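Local atomic coordinates of autolysin E (Staphylococcus aureus, PDB entry 4PI8), a protein that probably cleaves the glycan strands of peptidoglycan as an endo-beta-N-acetylglucosaminidase of the lysozyme clan, acting on polymers of alternating NAG and NAM sugars. Residues 54-60 against 177-182; 103-107 against 203-208. The protein carries 1 engineered substitution. All coordinates share one frame; numbering follows the deposited sequence. Where two conformers were deposited one is given.

Contact 1 of 2, residues 54-60 against 177-182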
loop_
_atom_site.group_PDB
_atom_site.type_symbol
_atom_site.label_atom_id
_atom_site.label_comp_id
_atom_site.label_asym_id
_atom_site.label_seq_id
_atom_site.Cartn_x
_atom_site.Cartn_y
_atom_site.Cartn_z
ATOM N N MET A 54 9.206 7.593 -7.773
ATOM C CA MET A 54 8.892 6.967 -6.460
ATOM C C MET A 54 8.215 5.607 -6.622
ATOM O O MET A 54 8.429 4.779 -5.773
ATOM C CB MET A 54 7.897 7.793 -5.576
ATOM C CG MET A 54 8.404 8.723 -4.481
ATOM S SD MET A 54 9.850 8.095 -3.612
ATOM C CE MET A 54 10.896 8.974 -4.677
ATOM N N LYS A 55 7.385 5.422 -7.671
ATOM C CA LYS A 55 6.693 4.132 -7.797
ATOM C C LYS A 55 7.655 3.006 -8.166
ATOM O O LYS A 55 7.267 1.820 -8.069
ATOM C CB LYS A 55 5.459 4.193 -8.610
ATOM C CG LYS A 55 5.665 4.444 -10.063
ATOM C CD LYS A 55 4.359 4.303 -10.816
ATOM C CE LYS A 55 3.609 5.594 -11.077
ATOM N NZ LYS A 55 2.505 5.419 -12.066
ATOM N N TYR A 56 8.874 3.331 -8.603
ATOM C CA TYR A 56 9.838 2.342 -9.048
ATOM C C TYR A 56 10.980 2.193 -8.091
ATOM O O TYR A 56 11.945 1.493 -8.330
ATOM C CB TYR A 56 10.338 2.761 -10.439
ATOM C CG TYR A 56 9.245 2.923 -11.441
ATOM C CD1 TYR A 56 8.468 1.880 -11.886
ATOM C CD2 TYR A 56 8.924 4.200 -11.928
ATOM C CE1 TYR A 56 7.450 2.075 -12.780
ATOM C CE2 TYR A 56 7.910 4.376 -12.841
ATOM C CZ TYR A 56 7.172 3.311 -13.274
ATOM O OH TYR A 56 6.119 3.492 -14.175
ATOM N N MET A 57 10.889 2.844 -6.931
ATOM C CA MET A 57 11.927 2.858 -5.917
ATOM C C MET A 57 11.768 1.736 -4.902
ATOM O O MET A 57 10.657 1.505 -4.360
ATOM C CB MET A 57 11.911 4.194 -5.210
ATOM C CG MET A 57 13.068 4.383 -4.289
ATOM S SD MET A 57 12.939 5.848 -3.247
ATOM C CE MET A 57 11.694 5.196 -2.112
ATOM N N ASP A 58 12.845 1.062 -4.539
ATOM C CA ASP A 58 12.834 -0.020 -3.604
ATOM C C ASP A 58 12.434 0.520 -2.233
ATOM O O ASP A 58 13.092 1.441 -1.708
ATOM C CB ASP A 58 14.250 -0.609 -3.573
ATOM C CG ASP A 58 14.432 -1.722 -2.628
ATOM O OD1 ASP A 58 13.596 -2.077 -1.808
ATOM O OD2 ASP A 58 15.547 -2.376 -2.684
ATOM N N ILE A 59 11.299 0.054 -1.702
ATOM C CA ILE A 59 10.765 0.464 -0.384
ATOM C C ILE A 59 11.043 -0.511 0.723
ATOM O O ILE A 59 10.496 -0.425 1.820
ATOM C CB ILE A 59 9.255 0.874 -0.505
ATOM C CG1 ILE A 59 8.470 -0.204 -1.259
ATOM C CG2 ILE A 59 9.151 2.229 -1.157
ATOM C CD1 ILE A 59 6.982 -0.034 -1.249
ATOM N N THR A 60 11.979 -1.426 0.443
ATOM C CA THR A 60 12.456 -2.355 1.437
ATOM C C THR A 60 13.674 -1.812 2.096
ATOM O O THR A 60 14.281 -2.672 2.840
ATOM C CB THR A 60 12.742 -3.762 0.824
ATOM O OG1 THR A 60 14.008 -3.719 0.121
ATOM C CG2 THR A 60 11.685 -4.179 -0.068
ATOM N N LEU A 177 8.896 -5.374 -4.519
ATOM C CA LEU A 177 9.756 -4.514 -3.729
ATOM C C LEU A 177 9.492 -3.041 -3.923
ATOM O O LEU A 177 10.129 -2.223 -3.237
ATOM C CB LEU A 177 11.235 -4.779 -4.094
ATOM C CG LEU A 177 11.682 -6.236 -4.137
ATOM C CD1 LEU A 177 13.213 -6.203 -4.430
ATOM C CD2 LEU A 177 11.379 -6.876 -2.818
ATOM N N ASN A 178 8.675 -2.694 -4.879
ATOM C CA ASN A 178 8.300 -1.304 -5.137
ATOM C C ASN A 178 6.840 -1.212 -5.429
ATOM O O ASN A 178 6.129 -2.241 -5.579
ATOM C CB ASN A 178 9.217 -0.687 -6.174
ATOM C CG ASN A 178 9.055 -1.265 -7.548
ATOM O OD1 ASN A 178 7.971 -1.638 -7.988
ATOM N ND2 ASN A 178 10.194 -1.272 -8.280
ATOM N N LEU A 179 6.301 0.017 -5.457
ATOM C CA LEU A 179 4.883 0.154 -5.627
ATOM C C LEU A 179 4.334 -0.448 -6.915
ATOM O O LEU A 179 3.275 -1.035 -6.986
ATOM C CB LEU A 179 4.431 1.633 -5.508
ATOM C CG LEU A 179 4.633 2.273 -4.117
ATOM C CD1 LEU A 179 4.507 3.770 -4.256
ATOM C CD2 LEU A 179 3.717 1.740 -3.059
ATOM N N TYR A 180 5.085 -0.188 -7.992
ATOM C CA TYR A 180 4.708 -0.750 -9.305
ATOM C C TYR A 180 4.538 -2.280 -9.242
ATOM O O TYR A 180 3.579 -2.811 -9.749
ATOM C CB TYR A 180 5.745 -0.382 -10.379
ATOM C CG TYR A 180 5.267 -0.777 -11.758
ATOM C CD1 TYR A 180 4.408 0.019 -12.478
ATOM C CD2 TYR A 180 5.636 -1.972 -12.331
ATOM C CE1 TYR A 180 3.912 -0.366 -13.707
ATOM C CE2 TYR A 180 5.118 -2.358 -13.566
ATOM C CZ TYR A 180 4.285 -1.553 -14.242
ATOM O OH TYR A 180 3.748 -1.973 -15.479
ATOM N N GLN A 181 5.519 -2.927 -8.630
ATOM C CA GLN A 181 5.461 -4.389 -8.508
ATOM C C GLN A 181 4.342 -4.841 -7.607
ATOM O O GLN A 181 3.703 -5.873 -7.852
ATOM C CB GLN A 181 6.761 -5.003 -8.046
ATOM C CG GLN A 181 7.922 -4.807 -9.011
ATOM C CD GLN A 181 9.222 -5.209 -8.390
ATOM O OE1 GLN A 181 9.541 -4.863 -7.252
ATOM N NE2 GLN A 181 10.014 -6.006 -9.127
ATOM N N MET A 182 4.096 -4.116 -6.513
ATOM C CA MET A 182 2.986 -4.456 -5.611
ATOM C C MET A 182 1.668 -4.357 -6.361
ATOM O O MET A 182 0.738 -5.158 -6.100
ATOM C CB MET A 182 2.993 -3.525 -4.392
ATOM C CG MET A 182 4.145 -3.788 -3.450
ATOM S SD MET A 182 4.237 -2.623 -2.074
ATOM C CE MET A 182 2.863 -3.202 -1.071
HETATM O O HOH W 1 8.043 2.222 -4.718
HETATM O O HOH W 2 12.944 -0.917 -7.069
#
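Lys55 and Ile59 tie the loop 54-60 to residues 177-182, at and just before the start of helix 179-184, through two backbone hydrogen bonds. Tyr180 N donates to Lys55 O over 3.0 Å at 165°, and Ile59 N donates to Leu177 O, also at 3.0 Å. Between them the amide of Asn178 reaches the loop, its ND2 making a weak bond to Tyr56 O at 3.3 Å.

Two waters bridge the segments. One donates to Met54 O and Met57 O and accepts from Leu179 N; the other joins Tyr56 O to Asn178 ND2, which also meets Tyr226 OH.

The helix start is a capping box. Asn178 is the N-cap, its CG wedged between backbone N and carbonyl carbon (chi1 68°), and OD1 accepts from Gln181 N at 2.8 Å; Gln181 OE1 answers with a weak bond from Asn178 N and also accepts from Leu177 N. Asparagine suits this place because its oxygen caps the helix while its nitrogen serves the loop. Across from it Asp58 OD1 closes an Asx turn, taking Thr60 N on its anti side and Thr60 OG1 on its syn lone pair, which fixes the bend of the loop.

Apolar contacts complete the joint. The rings of Tyr56 and Tyr180 meet at a slant, planes at 39°, with CE1 of Tyr56 3.7 Å from CD1 of Tyr180, whose hydroxyl bonds to Met45 O and Tyr227 OH. Beta-branched Ile59 brings CD1 against both the SD of Met182, 3.9 Å away, and CD2 of Leu179, on the side where Tyr100 of helix 98-108 also packs.

Contact 2 of 2, residues 103-107 against 203-208; sequences SHALV and KIAKLM
Ile204 lays its CD1 over one face of the His104 imidazole, 4.1 Å from the ring centroid and 23° off the normal, a CH-pi contact displaced toward the ring's rim. The same side chain serves two more neighbours: CG1 lies 3.9 Å from CG2 of Val107, the two side chains crossing at about a right angle, and CG2 approaches CB of Ser103. A beta-branched residue suits this place, since its separate branches can meet successive turns of the other helix.

Leu207 extends the apolar seam one turn on, its CD1 touching CG2 of Val107 and, at 3.9 Å, CB of Leu106. Ser103 is small enough to let the helices draw near, the axes of the two segments coming within 8.7 Å; its OG lies 3.5 Å from CG of Met208. With OG anti to the carbonyl carbon (chi1 -57°), the hydroxyl can turn back to its own helix and bond to Ile99 O, which satisfies it in a buried setting.

Further out, the His104 ring is positioned by a hydrogen bond between its ND1 and Tyr100 OH and by edge-to-face meetings with Phe131 and Trp200. The side chain of Lys203 meets Val107 through CB, while its NZ forms salt bridges with Asp197 and Glu28.

The segments 103-107 and 203-208, on helices 98-108 and 200-215, run at 126° between their N-to-C directions, and Leu179 of helix 179-184 packs against Ile204, Ala205 and Met208 of the second.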
loop_
_atom_site.group_PDB
_atom_site.type_symbol
_atom_site.label_atom_id
_atom_site.label_comp_id
_atom_site.label_asym_id
_atom_site.label_seq_id
_atom_site.Cartn_x
_atom_site.Cartn_y
_atom_site.Cartn_z
ATOM N N SER A 103 2.814 6.982 4.127
ATOM C CA SER A 103 2.076 7.396 2.947
ATOM C C SER A 103 0.983 6.430 2.571
ATOM O O SER A 103 -0.140 6.828 2.211
ATOM C CB SER A 103 3.037 7.667 1.755
ATOM O OG SER A 103 4.026 8.645 2.092
ATOM N N HIS A 104 1.264 5.144 2.607
ATOM C CA HIS A 104 0.283 4.108 2.354
ATOM C C HIS A 104 -0.858 4.246 3.345
ATOM O O HIS A 104 -2.041 4.237 2.936
ATOM C CB HIS A 104 0.975 2.758 2.376
ATOM C CG HIS A 104 0.116 1.606 1.962
ATOM N ND1 HIS A 104 0.632 0.363 1.742
ATOM C CD2 HIS A 104 -1.227 1.520 1.771
ATOM C CE1 HIS A 104 -0.338 -0.446 1.396
ATOM N NE2 HIS A 104 -1.475 0.222 1.407
ATOM N N ALA A 105 -0.563 4.327 4.636
ATOM C CA ALA A 105 -1.635 4.444 5.644
ATOM C C ALA A 105 -2.449 5.653 5.385
ATOM O O ALA A 105 -3.712 5.571 5.575
ATOM C CB ALA A 105 -1.038 4.476 7.037
ATOM N N LEU A 106 -1.871 6.775 5.004
ATOM C CA LEU A 106 -2.654 7.997 4.763
ATOM C C LEU A 106 -3.597 7.805 3.583
ATOM O O LEU A 106 -4.769 8.217 3.652
ATOM C CB LEU A 106 -1.749 9.172 4.536
ATOM C CG LEU A 106 -0.946 9.631 5.746
ATOM C CD1 LEU A 106 0.104 10.687 5.393
ATOM C CD2 LEU A 106 -1.895 10.141 6.862
ATOM N N VAL A 107 -3.149 7.211 2.494
ATOM C CA VAL A 107 -4.053 6.900 1.356
ATOM C C VAL A 107 -5.144 5.966 1.788
ATOM O O VAL A 107 -6.367 6.211 1.470
ATOM C CB VAL A 107 -3.202 6.357 0.176
ATOM C CG1 VAL A 107 -4.061 5.701 -0.950
ATOM C CG2 VAL A 107 -2.309 7.481 -0.339
ATOM N N LYS A 203 -0.942 7.552 -6.111
ATOM C CA LYS A 203 -1.403 8.282 -4.922
ATOM C C LYS A 203 -0.378 8.141 -3.789
ATOM O O LYS A 203 -0.015 9.144 -3.118
ATOM C CB LYS A 203 -2.741 7.825 -4.446
ATOM C CG LYS A 203 -3.846 8.093 -5.474
ATOM C CD LYS A 203 -5.153 7.376 -5.110
ATOM C CE LYS A 203 -6.284 7.780 -6.062
ATOM N NZ LYS A 203 -7.509 7.029 -5.766
ATOM N N ILE A 204 0.128 6.962 -3.549
ATOM C CA ILE A 204 1.096 6.755 -2.466
ATOM C C ILE A 204 2.393 7.451 -2.839
ATOM O O ILE A 204 3.026 8.124 -2.009
ATOM C CB ILE A 204 1.283 5.220 -2.203
ATOM C CG1 ILE A 204 -0.032 4.621 -1.735
ATOM C CG2 ILE A 204 2.366 5.026 -1.170
ATOM C CD1 ILE A 204 -0.006 3.134 -1.620
ATOM N N ALA A 205 2.826 7.298 -4.082
ATOM C CA ALA A 205 4.108 7.915 -4.564
ATOM C C ALA A 205 4.081 9.447 -4.423
ATOM O O ALA A 205 5.127 10.033 -4.084
ATOM C CB ALA A 205 4.385 7.523 -6.021
ATOM N N LYS A 206 2.932 10.061 -4.666
ATOM C CA LYS A 206 2.851 11.529 -4.575
ATOM C C LYS A 206 3.143 11.971 -3.159
ATOM O O LYS A 206 3.910 12.915 -2.904
ATOM C CB LYS A 206 1.486 11.991 -5.006
ATOM C CG LYS A 206 1.394 13.516 -4.987
ATOM C CD LYS A 206 0.080 14.057 -5.527
ATOM C CE LYS A 206 -1.088 13.720 -4.626
ATOM N NZ LYS A 206 -1.028 14.340 -3.276
ATOM N N LEU A 207 2.551 11.312 -2.185
ATOM C CA LEU A 207 2.814 11.642 -0.795
ATOM C C LEU A 207 4.234 11.343 -0.408
ATOM O O LEU A 207 4.865 12.110 0.333
ATOM C CB LEU A 207 1.860 10.914 0.160
ATOM C CG LEU A 207 0.378 11.219 -0.017
ATOM C CD1 LEU A 207 -0.392 10.532 1.099
ATOM C CD2 LEU A 207 0.103 12.733 -0.009
ATOM N N MET A 208 4.796 10.234 -0.882
ATOM C CA MET A 208 6.154 9.922 -0.587
ATOM C C MET A 208 7.087 10.991 -1.100
ATOM O O MET A 208 8.015 11.380 -0.399
ATOM C CB MET A 208 6.597 8.595 -1.213
ATOM C CG MET A 208 5.951 7.399 -0.525
ATOM S SD MET A 208 6.392 5.819 -1.304
ATOM C CE MET A 208 8.081 5.786 -0.944
#

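The centres of contacts 1 and 2 lie about 12 Å apart, and their segments alternate along the chain: 54-60, 103-107, 177-182, 203-208. Helix 200-215 joins them, since Met54 packs on Ala205 and Met208, while Ile59 and Met57 meet the end of Met208. Tyr100, one turn before 103-107, touches Ile59, Leu179 and Met182 and is also hydrogen-bonded, through OH, to ND1 of His104. The loop 54-60 is packed against four helices, 98-108, 156-172, 179-184 and 200-215, of a probably lysozyme-like domain. Both contacts lie near the bound disaccharide, the side chains of Met182 and His104 being about 8 and 7 Å from its N-acetylmuramic acid; their respective neighbours Tyr171 and Tyr194 belong to the sugar pocket.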